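Local atomic coordinates of RTX toxin RtxA (Vibrio vulnificus MO6-24/O, PDB entry 6IMP), a protein that probably acts as a hydrolase of the alpha/beta fold, serving as an effector domain of a bacterial virulence toxin. Residues L36-L40 with Y41-D45. Residues are numbered along the deposited sequence; the frame is centred on the assembly and turned at random.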
# COMPACT_ATOMS: atom_id res chain seq x y z
N LEU A 36 -7.26 -17.46 9.38
CA LEU A 36 -7.60 -16.50 8.35
C LEU A 36 -6.53 -15.44 8.19
O LEU A 36 -6.03 -15.21 7.09
CB LEU A 36 -8.95 -15.83 8.64
CG LEU A 36 -9.65 -15.32 7.39
CD1 LEU A 36 -10.25 -16.49 6.62
CD2 LEU A 36 -10.72 -14.29 7.73
N ASN A 37 -6.13 -14.82 9.30
CA ASN A 37 -5.26 -13.64 9.23
C ASN A 37 -3.90 -13.98 8.62
O ASN A 37 -3.38 -13.22 7.79
CB ASN A 37 -5.11 -12.99 10.61
CG ASN A 37 -6.31 -12.14 11.00
OD1 ASN A 37 -7.20 -11.87 10.18
ND2 ASN A 37 -6.34 -11.70 12.24
N ASN A 38 -3.36 -15.12 9.02
CA ASN A 38 -2.18 -15.72 8.37
C ASN A 38 -2.33 -15.82 6.85
O ASN A 38 -1.40 -15.50 6.09
CB ASN A 38 -1.97 -17.14 8.90
CG ASN A 38 -1.23 -17.18 10.21
OD1 ASN A 38 -0.94 -16.15 10.82
ND2 ASN A 38 -0.93 -18.40 10.67
N GLU A 39 -3.47 -16.32 6.41
CA GLU A 39 -3.74 -16.48 4.97
C GLU A 39 -3.79 -15.11 4.29
O GLU A 39 -3.02 -14.84 3.38
CB GLU A 39 -5.04 -17.28 4.72
CG GLU A 39 -5.68 -17.12 3.34
CD GLU A 39 -5.07 -18.00 2.24
OE1 GLU A 39 -4.06 -18.70 2.49
OE2 GLU A 39 -5.61 -17.96 1.10
N LEU A 40 -4.67 -14.25 4.78
CA LEU A 40 -4.91 -12.95 4.16
C LEU A 40 -3.72 -11.96 4.27
O LEU A 40 -3.39 -11.27 3.30
CB LEU A 40 -6.17 -12.31 4.73
CG LEU A 40 -7.47 -12.85 4.12
CD1 LEU A 40 -7.65 -14.32 4.44
CD2 LEU A 40 -8.66 -12.06 4.62
N TYR A 41 -3.09 -11.92 5.44
CA TYR A 41 -2.16 -10.84 5.80
C TYR A 41 -0.71 -11.30 5.99
O TYR A 41 0.23 -10.47 6.02
CB TYR A 41 -2.62 -10.20 7.09
CG TYR A 41 -3.98 -9.58 7.01
CD1 TYR A 41 -4.21 -8.51 6.16
CD2 TYR A 41 -5.02 -10.04 7.80
CE1 TYR A 41 -5.44 -7.91 6.09
CE2 TYR A 41 -6.25 -9.47 7.73
CZ TYR A 41 -6.46 -8.40 6.88
OH TYR A 41 -7.71 -7.80 6.80
N GLY A 42 -0.55 -12.61 6.20
CA GLY A 42 0.75 -13.19 6.48
C GLY A 42 0.97 -13.42 7.96
O GLY A 42 0.23 -12.92 8.81
N GLU A 43 2.02 -14.16 8.27
CA GLU A 43 2.27 -14.55 9.64
C GLU A 43 2.92 -13.39 10.35
O GLU A 43 3.67 -12.64 9.75
CB GLU A 43 3.17 -15.79 9.70
CG GLU A 43 2.81 -16.83 8.64
CD GLU A 43 3.48 -18.17 8.88
OE1 GLU A 43 3.95 -18.77 7.89
OE2 GLU A 43 3.53 -18.62 10.04
N LYS A 44 2.61 -13.21 11.63
CA LYS A 44 3.17 -12.12 12.39
C LYS A 44 4.69 -12.00 12.21
O LYS A 44 5.21 -10.89 12.02
CB LYS A 44 2.83 -12.26 13.87
CG LYS A 44 3.68 -11.40 14.80
CD LYS A 44 3.64 -11.88 16.24
CE LYS A 44 4.38 -13.19 16.48
NZ LYS A 44 5.86 -13.01 16.42
N ASP A 45 5.41 -13.12 12.29
CA ASP A 45 6.89 -13.10 12.18
C ASP A 45 7.30 -12.52 10.82
O ASP A 45 8.01 -11.51 10.75
CB ASP A 45 7.49 -14.50 12.38
CG ASP A 45 7.60 -14.90 13.87
OD1 ASP A 45 7.78 -14.01 14.73
OD2 ASP A 45 7.53 -16.11 14.16
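Y41 and N37 meet where a helix of this alpha/beta hydrolase domain gives way to a glycine, a worked example of how one aromatic side chain can fold back along the C-terminal end of the preceding helix. Y41 N donates to N37 O at 2.7 Å, an ordinary helical bond. From there the side chain turns back: with CG beside the backbone N and anti to the carbonyl carbon (chi1 -61°), CB sits against the same carbonyl oxygen and Y41 CG lies 3.6 Å from L40 C. The ring atoms then part company. CD1 stays near the L40 carbonyl, whereas CD2 and CE2 run past the N37 amide, Y41 CE2 lying 3.6 Å from N37 OD1 and also nearing L40 CB. That oxygen approaches the ring edge in its plane, though the amide itself is turned 63° from the ring. One face rests on L40 CB, a CH-pi contact with 4.1 Å between the carbon and the Y41 ring centroid. Beyond this turn the tyrosine side chain as a whole packs on P145, F237 and M179, the last within a sequence consistent with a nucleophile elbow, while L40 O accepts a hydrogen bond from S108 OG. The chain leaves helical geometry at G42, whose positive phi (99°) suits glycine. G42 N donates weakly to two carbonyls, lying 3.3 Å from N37 O and 3.0 Å from N38 O.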